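Local coordinates for phosphodiesterase (Pseudomonas aeruginosa, PDB 4G75), which is a colicin M-like bacteriocin that binds magnesium and probably kills related bacteria by hydrolysing a lipid-linked peptidoglycan precursor, at residues 86-100 / 129-143. Sequence-based numbering, arbitrary orientation.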
ATOM      1  N   ILE A  86      -0.659  -7.554  16.298  1.00  7.92           N
ATOM      2  CA  ILE A  86       0.364  -6.561  16.610  1.00 16.60           C
ATOM      3  C   ILE A  86       1.674  -6.815  15.868  1.00 11.94           C
ATOM      4  O   ILE A  86       2.238  -5.898  15.270  1.00  6.93           O
ATOM      5  CB  ILE A  86       0.618  -6.469  18.117  1.00 10.38           C
ATOM      6  CG1 ILE A  86      -0.613  -5.857  18.794  1.00 10.65           C
ATOM      7  CG2 ILE A  86       1.863  -5.648  18.385  1.00  8.94           C
ATOM      8  CD1 ILE A  86      -0.665  -6.037  20.303  1.00 10.21           C
ATOM      9  N   TRP A  87       2.151  -8.058  15.899  1.00  7.09           N
ATOM     10  CA  TRP A  87       3.388  -8.400  15.198  1.00  6.05           C
ATOM     11  C   TRP A  87       3.290  -8.287  13.672  1.00  6.43           C
ATOM     12  O   TRP A  87       4.261  -7.920  13.032  1.00  6.47           O
ATOM     13  CB  TRP A  87       3.914  -9.786  15.611  1.00  7.64           C
ATOM     14  CG  TRP A  87       4.697  -9.773  16.895  1.00  5.29           C
ATOM     15  CD1 TRP A  87       4.423 -10.481  18.027  1.00 12.75           C
ATOM     16  CD2 TRP A  87       5.880  -9.012  17.173  1.00  9.19           C
ATOM     17  NE1 TRP A  87       5.366 -10.213  18.994  1.00 15.76           N
ATOM     18  CE2 TRP A  87       6.270  -9.314  18.494  1.00 15.56           C
ATOM     19  CE3 TRP A  87       6.648  -8.106  16.434  1.00  8.78           C
ATOM     20  CZ2 TRP A  87       7.393  -8.745  19.090  1.00 17.25           C
ATOM     21  CZ3 TRP A  87       7.769  -7.543  17.029  1.00 10.97           C
ATOM     22  CH2 TRP A  87       8.125  -7.861  18.347  1.00 16.22           C
ATOM     23  N   ASP A  88       2.133  -8.601  13.096  1.00  7.01           N
ATOM     24  CA  ASP A  88       1.939  -8.429  11.657  1.00  5.90           C
ATOM     25  C   ASP A  88       1.984  -6.938  11.306  1.00  6.08           C
ATOM     26  O   ASP A  88       2.528  -6.546  10.272  1.00  9.04           O
ATOM     27  CB  ASP A  88       0.608  -9.035  11.191  1.00  9.12           C
ATOM     28  CG  ASP A  88       0.696 -10.530  10.897  1.00  9.36           C
ATOM     29  OD1 ASP A  88       1.711 -11.185  11.256  1.00 10.44           O
ATOM     30  OD2 ASP A  88      -0.275 -11.055  10.305  1.00  8.90           O
ATOM     31  N   ILE A  89       1.407  -6.106  12.170  1.00  7.76           N
ATOM     32  CA  ILE A  89       1.450  -4.661  11.955  1.00 10.37           C
ATOM     33  C   ILE A  89       2.900  -4.168  11.996  1.00  8.47           C
ATOM     34  O   ILE A  89       3.281  -3.249  11.274  1.00 10.74           O
ATOM     35  CB  ILE A  89       0.551  -3.911  12.966  1.00  6.73           C
ATOM     36  CG1 ILE A  89      -0.924  -4.201  12.674  1.00  6.10           C
ATOM     37  CG2 ILE A  89       0.803  -2.396  12.927  1.00  6.60           C
ATOM     38  CD1 ILE A  89      -1.359  -3.844  11.273  1.00  9.91           C
ATOM     39  N   PHE A  90       3.724  -4.814  12.811  1.00  8.23           N
ATOM     40  CA  PHE A  90       5.152  -4.511  12.841  1.00 11.60           C
ATOM     41  C   PHE A  90       5.861  -5.010  11.581  1.00  5.67           C
ATOM     42  O   PHE A  90       6.665  -4.296  10.996  1.00  9.68           O
ATOM     43  CB  PHE A  90       5.789  -5.136  14.091  1.00 10.96           C
ATOM     44  CG  PHE A  90       7.253  -4.808  14.280  1.00  5.99           C
ATOM     45  CD1 PHE A  90       7.647  -3.574  14.779  1.00 11.42           C
ATOM     46  CD2 PHE A  90       8.232  -5.755  14.010  1.00  9.30           C
ATOM     47  CE1 PHE A  90       8.997  -3.280  14.982  1.00  9.93           C
ATOM     48  CE2 PHE A  90       9.580  -5.468  14.212  1.00  8.99           C
ATOM     49  CZ  PHE A  90       9.962  -4.226  14.692  1.00 11.34           C
ATOM     50  N   ASP A  91       5.557  -6.236  11.167  1.00  6.59           N
ATOM     51  CA  ASP A  91       6.306  -6.905  10.105  1.00  8.53           C
ATOM     52  C   ASP A  91       5.978  -6.407   8.705  1.00  9.41           C
ATOM     53  O   ASP A  91       6.873  -6.268   7.864  1.00  6.02           O
ATOM     54  CB  ASP A  91       6.074  -8.416  10.150  1.00  5.44           C
ATOM     55  CG  ASP A  91       6.800  -9.085  11.299  1.00  4.25           C
ATOM     56  OD1 ASP A  91       7.738  -8.468  11.850  1.00  9.21           O
ATOM     57  OD2 ASP A  91       6.433 -10.228  11.642  1.00  7.50           O
ATOM     58  N   LEU A  92       4.697  -6.162   8.450  1.00  8.88           N
ATOM     59  CA  LEU A  92       4.255  -5.783   7.114  1.00  8.69           C
ATOM     60  C   LEU A  92       4.962  -4.547   6.519  1.00  9.10           C
ATOM     61  O   LEU A  92       5.376  -4.574   5.361  1.00  6.76           O
ATOM     62  CB  LEU A  92       2.726  -5.664   7.056  1.00  7.58           C
ATOM     63  CG  LEU A  92       2.002  -7.019   7.022  1.00  8.54           C
ATOM     64  CD1 LEU A  92       0.550  -6.879   7.465  1.00  9.70           C
ATOM     65  CD2 LEU A  92       2.099  -7.673   5.637  1.00  9.19           C
ATOM     66  N   PRO A  93       5.116  -3.465   7.298  1.00  6.17           N
ATOM     67  CA  PRO A  93       5.815  -2.320   6.694  1.00  7.95           C
ATOM     68  C   PRO A  93       7.279  -2.618   6.404  1.00  7.86           C
ATOM     69  O   PRO A  93       7.847  -2.042   5.473  1.00  7.80           O
ATOM     70  CB  PRO A  93       5.732  -1.231   7.775  1.00 12.61           C
ATOM     71  CG  PRO A  93       4.664  -1.655   8.690  1.00 20.49           C
ATOM     72  CD  PRO A  93       4.574  -3.149   8.628  1.00  5.58           C
ATOM     73  N   GLN A  94       7.888  -3.493   7.195  1.00 10.69           N
ATOM     74  CA  GLN A  94       9.283  -3.852   6.973  1.00  8.65           C
ATOM     75  C   GLN A  94       9.427  -4.694   5.709  1.00  6.73           C
ATOM     76  O   GLN A  94      10.369  -4.512   4.943  1.00  8.31           O
ATOM     77  CB  GLN A  94       9.866  -4.584   8.186  1.00  9.24           C
ATOM     78  CG  GLN A  94      11.346  -4.935   8.037  1.00  7.99           C
ATOM     79  CD  GLN A  94      12.236  -3.708   8.101  1.00  9.10           C
ATOM     80  OE1 GLN A  94      12.244  -2.983   9.093  1.00 14.33           O
ATOM     81  NE2 GLN A  94      12.986  -3.460   7.028  1.00 10.59           N
ATOM     82  N   ALA A  95       8.479  -5.600   5.481  1.00  6.90           N
ATOM     83  CA  ALA A  95       8.468  -6.399   4.261  1.00  5.85           C
ATOM     84  C   ALA A  95       8.344  -5.496   3.031  1.00  6.05           C
ATOM     85  O   ALA A  95       9.040  -5.674   2.030  1.00  8.30           O
ATOM     86  CB  ALA A  95       7.317  -7.407   4.292  1.00  6.91           C
ATOM     87  N   ASP A  96       7.449  -4.522   3.108  1.00  6.12           N
ATOM     88  CA  ASP A  96       7.284  -3.608   1.992  1.00  7.74           C
ATOM     89  C   ASP A  96       8.578  -2.852   1.725  1.00  5.53           C
ATOM     90  O   ASP A  96       9.000  -2.696   0.565  1.00  8.43           O
ATOM     91  CB  ASP A  96       6.149  -2.618   2.240  1.00  4.65           C
ATOM     92  CG  ASP A  96       5.801  -1.835   0.989  1.00  5.25           C
ATOM     93  OD1 ASP A  96       5.165  -2.430   0.093  1.00  6.45           O
ATOM     94  OD2 ASP A  96       6.183  -0.649   0.898  1.00  8.90           O
ATOM     95  N   TYR A  97       9.204  -2.383   2.797  1.00  6.65           N
ATOM     96  CA  TYR A  97      10.423  -1.598   2.672  1.00 10.66           C
ATOM     97  C   TYR A  97      11.583  -2.449   2.167  1.00 15.23           C
ATOM     98  O   TYR A  97      12.470  -1.951   1.471  1.00 10.86           O
ATOM     99  CB  TYR A  97      10.792  -0.927   3.995  1.00  9.40           C
ATOM    100  CG  TYR A  97      11.866   0.116   3.815  1.00 11.37           C
ATOM    101  CD1 TYR A  97      11.609   1.279   3.104  1.00  8.35           C
ATOM    102  CD2 TYR A  97      13.148  -0.075   4.328  1.00 11.15           C
ATOM    103  CE1 TYR A  97      12.591   2.238   2.915  1.00  8.52           C
ATOM    104  CE2 TYR A  97      14.141   0.884   4.145  1.00 13.39           C
ATOM    105  CZ  TYR A  97      13.850   2.038   3.437  1.00 14.85           C
ATOM    106  OH  TYR A  97      14.824   2.994   3.238  1.00 17.96           O
ATOM    107  N   ASN A  98      11.577  -3.735   2.503  1.00  7.95           N
ATOM    108  CA  ASN A  98      12.600  -4.633   1.970  1.00  7.11           C
ATOM    109  C   ASN A  98      12.507  -4.723   0.451  1.00 12.51           C
ATOM    110  O   ASN A  98      13.522  -4.767  -0.253  1.00  9.64           O
ATOM    111  CB  ASN A  98      12.492  -6.028   2.596  1.00  3.53           C
ATOM    112  CG  ASN A  98      12.957  -6.040   4.043  1.00  8.08           C
ATOM    113  OD1 ASN A  98      13.636  -5.115   4.489  1.00 11.86           O
ATOM    114  ND2 ASN A  98      12.601  -7.085   4.776  1.00  6.91           N
ATOM    115  N   GLN A  99      11.284  -4.745  -0.061  1.00  9.55           N
ATOM    116  CA  GLN A  99      11.102  -4.742  -1.505  1.00  7.56           C
ATOM    117  C   GLN A  99      11.617  -3.459  -2.138  1.00  9.29           C
ATOM    118  O   GLN A  99      12.293  -3.506  -3.164  1.00  8.39           O
ATOM    119  CB  GLN A  99       9.640  -4.957  -1.884  1.00  6.15           C
ATOM    120  CG  GLN A  99       9.176  -6.386  -1.686  1.00  8.25           C
ATOM    121  CD  GLN A  99       8.126  -6.791  -2.684  1.00  5.46           C
ATOM    122  OE1 GLN A  99       6.954  -6.411  -2.571  1.00  8.21           O
ATOM    123  NE2 GLN A  99       8.538  -7.566  -3.682  1.00  8.41           N
ATOM    124  N   PHE A 100      11.298  -2.316  -1.535  1.00  9.20           N
ATOM    125  CA  PHE A 100      11.689  -1.034  -2.122  1.00  7.46           C
ATOM    126  C   PHE A 100      13.188  -0.774  -2.026  1.00 13.02           C
ATOM    127  O   PHE A 100      13.838  -0.413  -3.010  1.00 13.32           O
ATOM    128  CB  PHE A 100      10.948   0.147  -1.470  1.00 11.90           C
ATOM    129  CG  PHE A 100      11.495   1.490  -1.881  1.00  5.80           C
ATOM    130  CD1 PHE A 100      11.181   2.025  -3.117  1.00 10.66           C
ATOM    131  CD2 PHE A 100      12.357   2.197  -1.050  1.00 10.20           C
ATOM    132  CE1 PHE A 100      11.690   3.251  -3.509  1.00 12.86           C
ATOM    133  CE2 PHE A 100      12.876   3.423  -1.442  1.00 10.17           C
ATOM    134  CZ  PHE A 100      12.538   3.951  -2.673  1.00  9.03           C
ATOM    135  N   TRP A 129       8.380   0.606  17.813  1.00 20.53           N
ATOM    136  CA  TRP A 129       7.760   1.128  16.595  1.00 19.45           C
ATOM    137  C   TRP A 129       8.587   2.181  15.856  1.00 18.13           C
ATOM    138  O   TRP A 129       8.345   2.446  14.679  1.00 26.50           O
ATOM    139  CB  TRP A 129       6.375   1.698  16.913  1.00 14.96           C
ATOM    140  CG  TRP A 129       5.419   0.671  17.465  1.00 25.15           C
ATOM    141  CD1 TRP A 129       4.971   0.573  18.756  1.00 25.31           C
ATOM    142  CD2 TRP A 129       4.803  -0.404  16.746  1.00 13.53           C
ATOM    143  NE1 TRP A 129       4.111  -0.496  18.879  1.00 17.12           N
ATOM    144  CE2 TRP A 129       3.995  -1.115  17.663  1.00 18.75           C
ATOM    145  CE3 TRP A 129       4.858  -0.839  15.419  1.00 13.92           C
ATOM    146  CZ2 TRP A 129       3.241  -2.223  17.288  1.00 16.17           C
ATOM    147  CZ3 TRP A 129       4.108  -1.947  15.051  1.00 15.64           C
ATOM    148  CH2 TRP A 129       3.314  -2.625  15.982  1.00 16.51           C
ATOM    149  N   ASP A 130       9.551   2.784  16.541  1.00 19.06           N
ATOM    150  CA  ASP A 130      10.339   3.862  15.950  1.00 22.99           C
ATOM    151  C   ASP A 130      11.294   3.347  14.874  1.00 21.06           C
ATOM    152  O   ASP A 130      12.331   2.759  15.179  1.00 22.19           O
ATOM    153  CB  ASP A 130      11.115   4.614  17.035  1.00 30.15           C
ATOM    154  CG  ASP A 130      11.827   5.842  16.499  1.00 37.08           C
ATOM    155  OD1 ASP A 130      11.318   6.455  15.536  1.00 34.09           O
ATOM    156  OD2 ASP A 130      12.893   6.198  17.045  1.00 48.19           O
ATOM    157  N   ARG A 131      10.938   3.576  13.613  1.00 15.47           N
ATOM    158  CA  ARG A 131      11.740   3.097  12.495  1.00 11.34           C
ATOM    159  C   ARG A 131      11.761   4.152  11.383  1.00 15.93           C
ATOM    160  O   ARG A 131      11.134   3.979  10.338  1.00 12.90           O
ATOM    161  CB  ARG A 131      11.178   1.763  11.979  1.00 16.74           C
ATOM    162  CG  ARG A 131      11.189   0.644  13.026  1.00 13.72           C
ATOM    163  CD  ARG A 131      10.583  -0.663  12.505  1.00 14.76           C
ATOM    164  NE  ARG A 131       9.125  -0.602  12.400  1.00 14.53           N
ATOM    165  CZ  ARG A 131       8.371  -1.590  11.923  1.00  8.78           C
ATOM    166  NH1 ARG A 131       8.934  -2.724  11.513  1.00 12.24           N
ATOM    167  NH2 ARG A 131       7.055  -1.449  11.855  1.00 18.59           N
ATOM    168  N   PRO A 132      12.497   5.252  11.607  1.00 18.30           N
ATOM    169  CA  PRO A 132      12.440   6.421  10.721  1.00 16.11           C
ATOM    170  C   PRO A 132      12.968   6.134   9.318  1.00 13.70           C
ATOM    171  O   PRO A 132      12.615   6.856   8.390  1.00 15.75           O
ATOM    172  CB  PRO A 132      13.357   7.440  11.417  1.00 21.49           C
ATOM    173  CG  PRO A 132      13.640   6.878  12.777  1.00 25.06           C
ATOM    174  CD  PRO A 132      13.516   5.402  12.655  1.00 27.63           C
ATOM    175  N   LYS A 133      13.800   5.107   9.170  1.00 18.11           N
ATOM    176  CA  LYS A 133      14.345   4.751   7.863  1.00 15.90           C
ATOM    177  C   LYS A 133      13.265   4.271   6.896  1.00 14.38           C
ATOM    178  O   LYS A 133      13.403   4.401   5.680  1.00 12.34           O
ATOM    179  CB  LYS A 133      15.428   3.680   8.000  1.00 19.17           C
ATOM    180  CG  LYS A 133      16.783   4.213   8.438  1.00 56.37           C
ATOM    181  CD  LYS A 133      17.882   3.194   8.169  1.00 38.91           C
ATOM    182  CE  LYS A 133      19.257   3.851   8.154  1.00 46.36           C
ATOM    183  NZ  LYS A 133      20.284   2.998   7.487  1.00 61.70           N
ATOM    184  N   ILE A 134      12.194   3.697   7.429  1.00 10.23           N
ATOM    185  CA  ILE A 134      11.098   3.252   6.571  1.00 14.22           C
ATOM    186  C   ILE A 134      10.253   4.461   6.163  1.00 14.61           C
ATOM    187  O   ILE A 134       9.362   4.880   6.902  1.00 11.09           O
ATOM    188  CB  ILE A 134      10.228   2.200   7.277  1.00  9.78           C
ATOM    189  CG1 ILE A 134      11.095   1.022   7.735  1.00  8.66           C
ATOM    190  CG2 ILE A 134       9.121   1.714   6.357  1.00 11.65           C
ATOM    191  CD1 ILE A 134      10.325  -0.024   8.537  1.00 11.65           C
ATOM    192  N   ASP A 135      10.534   5.020   4.985  1.00  9.31           N
ATOM    193  CA  ASP A 135       9.958   6.306   4.600  1.00 11.09           C
ATOM    194  C   ASP A 135       9.371   6.349   3.191  1.00  9.13           C
ATOM    195  O   ASP A 135       8.882   7.392   2.748  1.00 10.75           O
ATOM    196  CB  ASP A 135      10.990   7.433   4.769  1.00 11.69           C
ATOM    197  CG  ASP A 135      12.185   7.284   3.842  1.00 22.05           C
ATOM    198  OD1 ASP A 135      12.225   6.330   3.043  1.00 13.57           O
ATOM    199  OD2 ASP A 135      13.097   8.129   3.914  1.00 32.87           O
ATOM    200  N   THR A 136       9.405   5.218   2.499  1.00  8.73           N
ATOM    201  CA  THR A 136       8.991   5.166   1.103  1.00  5.11           C
ATOM    202  C   THR A 136       8.345   3.815   0.823  1.00  4.38           C
ATOM    203  O   THR A 136       8.865   2.777   1.250  1.00  8.11           O
ATOM    204  CB  THR A 136      10.198   5.328   0.174  1.00  9.92           C
ATOM    205  OG1 THR A 136      10.921   6.506   0.546  1.00  9.61           O
ATOM    206  CG2 THR A 136       9.756   5.446  -1.283  1.00  8.26           C
ATOM    207  N   PHE A 137       7.216   3.832   0.122  1.00  6.66           N
ATOM    208  CA  PHE A 137       6.502   2.595  -0.215  1.00  7.72           C
ATOM    209  C   PHE A 137       7.058   1.944  -1.476  1.00  7.37           C
ATOM    210  O   PHE A 137       7.534   2.627  -2.389  1.00  8.29           O
ATOM    211  CB  PHE A 137       5.014   2.873  -0.450  1.00  5.95           C
ATOM    212  CG  PHE A 137       4.263   3.314   0.779  1.00  6.88           C
ATOM    213  CD1 PHE A 137       4.077   2.451   1.843  1.00  8.78           C
ATOM    214  CD2 PHE A 137       3.691   4.582   0.841  1.00  6.11           C
ATOM    215  CE1 PHE A 137       3.367   2.856   2.967  1.00 11.37           C
ATOM    216  CE2 PHE A 137       2.980   4.982   1.952  1.00  9.98           C
ATOM    217  CZ  PHE A 137       2.816   4.119   3.012  1.00 15.11           C
ATOM    218  N   ASN A 138       6.957   0.620  -1.540  1.00  5.06           N
ATOM    219  CA  ASN A 138       7.312  -0.118  -2.750  1.00  7.60           C
ATOM    220  C   ASN A 138       6.320   0.020  -3.905  1.00 12.20           C
ATOM    221  O   ASN A 138       6.716   0.023  -5.081  1.00  6.56           O
ATOM    222  CB  ASN A 138       7.482  -1.604  -2.432  1.00  8.60           C
ATOM    223  CG  ASN A 138       7.954  -2.399  -3.632  1.00  9.97           C
ATOM    224  OD1 ASN A 138       9.045  -2.164  -4.152  1.00  7.65           O
ATOM    225  ND2 ASN A 138       7.132  -3.337  -4.086  1.00  7.96           N
ATOM    226  N   GLY A 139       5.035   0.104  -3.571  1.00  8.60           N
ATOM    227  CA  GLY A 139       3.978   0.115  -4.573  1.00  5.76           C
ATOM    228  C   GLY A 139       3.581  -1.285  -5.020  1.00  5.66           C
ATOM    229  O   GLY A 139       3.082  -1.474  -6.131  1.00  8.70           O
ATOM    230  N   GLY A 140       3.809  -2.267  -4.149  1.00  6.37           N
ATOM    231  CA  GLY A 140       3.467  -3.653  -4.439  1.00  6.97           C
ATOM    232  C   GLY A 140       2.488  -4.290  -3.467  1.00  6.63           C
ATOM    233  O   GLY A 140       1.696  -3.596  -2.823  1.00  9.19           O
ATOM    234  N   VAL A 141       2.548  -5.618  -3.350  1.00  7.30           N
ATOM    235  CA  VAL A 141       1.528  -6.366  -2.600  1.00  5.06           C
ATOM    236  C   VAL A 141       1.475  -6.015  -1.116  1.00  3.84           C
ATOM    237  O   VAL A 141       0.452  -6.223  -0.473  1.00  8.22           O
ATOM    238  CB  VAL A 141       1.687  -7.912  -2.744  1.00  9.00           C
ATOM    239  CG1 VAL A 141       1.569  -8.328  -4.198  1.00  8.64           C
ATOM    240  CG2 VAL A 141       3.002  -8.395  -2.135  1.00  7.59           C
ATOM    241  N   TYR A 142       2.570  -5.487  -0.572  1.00  4.72           N
ATOM    242  CA  TYR A 142       2.609  -5.165   0.855  1.00  4.85           C
ATOM    243  C   TYR A 142       2.247  -3.713   1.139  1.00  5.89           C
ATOM    244  O   TYR A 142       2.131  -3.315   2.298  1.00  5.81           O
ATOM    245  CB  TYR A 142       3.998  -5.430   1.459  1.00  5.91           C
ATOM    246  CG  TYR A 142       4.507  -6.860   1.365  1.00  6.70           C
ATOM    247  CD1 TYR A 142       3.758  -7.919   1.857  1.00  8.24           C
ATOM    248  CD2 TYR A 142       5.751  -7.137   0.819  1.00  8.24           C
ATOM    249  CE1 TYR A 142       4.221  -9.216   1.785  1.00  6.07           C
ATOM    250  CE2 TYR A 142       6.230  -8.435   0.749  1.00  9.50           C
ATOM    251  CZ  TYR A 142       5.457  -9.465   1.236  1.00  9.32           C
ATOM    252  OH  TYR A 142       5.914 -10.762   1.176  1.00  7.53           O
ATOM    253  N   THR A 143       2.077  -2.913   0.095  1.00  6.73           N
ATOM    254  CA  THR A 143       1.979  -1.465   0.285  1.00  8.06           C
ATOM    255  C   THR A 143       0.693  -1.003   0.980  1.00  6.32           C
ATOM    256  O   THR A 143       0.744  -0.164   1.887  1.00  6.16           O
ATOM    257  CB  THR A 143       2.197  -0.702  -1.037  1.00  8.35           C
ATOM    258  OG1 THR A 143       3.572  -0.837  -1.428  1.00  8.63           O
ATOM    259  CG2 THR A 143       1.867   0.790  -0.865  1.00  5.93           C
TER
HETATM  260  O   HOH W   1      11.496  -3.750  11.455  1.00 20.65           O
HETATM  261  O   HOH W   2       5.144  -4.391  -1.685  1.00  7.04           O
HETATM  262  O   HOH W   3       7.912   0.602   2.682  1.00  8.46           O
HETATM  263  O   HOH W   4      14.098   5.014   1.610  1.00 19.19           O
HETATM  264  O   HOH W   5      15.559   5.629   4.505  1.00 19.83           O
HETATM  265  O   HOH W   6       5.005  -6.571  -4.498  1.00  8.82           O
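Arg131 lays its guanidinium flat on the Phe90 ring, a cation-pi stack with planes 2° apart and Arg131 CZ 3.9 Å from the ring centroid. The stack pins an irregular connection, which lies in the colicin M family region and leads into helix 143-153, along helix 81-102. The same guanidinium grips the carbonyl of Phe90 end-on, NH1 at 2.8 Å and NH2 at 3.0 Å from O. This oxygen lies just before the kink at Pro93, whose nitrogen has no hydrogen for Ile89 O; Gln94 N does not bond to Phe90 O, and the arginine supplies the donors. A bend at chi3 (-74°) turns the guanidinium across the ring, and Ile134 CD1 sits over its other face. Phe90 turns its edge to the six-membered ring of Trp129 in an offset edge-to-face pair, planes at 69°; Trp129 also touches Ile86 and Ile89.

Farther along, Ile134 CA lies over the Tyr97 ring and Thr136 CG2 over that of Phe100, both CH-pi contacts. Tyr142 takes Ala95 CB on one face and Val141 CG2 on the other; its hydroxyl bonds to Arg106 O.

The Asp96 carboxylate ties the far end together. With chi1 at -169° its CG swings away from the backbone nitrogen, which brings the carboxylate to the Gly140 to Thr143 turn. Asn138 N donates almost straight (171°) to OD2, and Thr143 OG1 to OD1. Two waters also donate, one to each oxygen; that on OD2 also donates to Thr136 O, the other accepts from Tyr142 N. Gly139 N donates to Thr143 OG1 (2.8 Å), which leaves that hydroxyl's proton for Asp96 OD1.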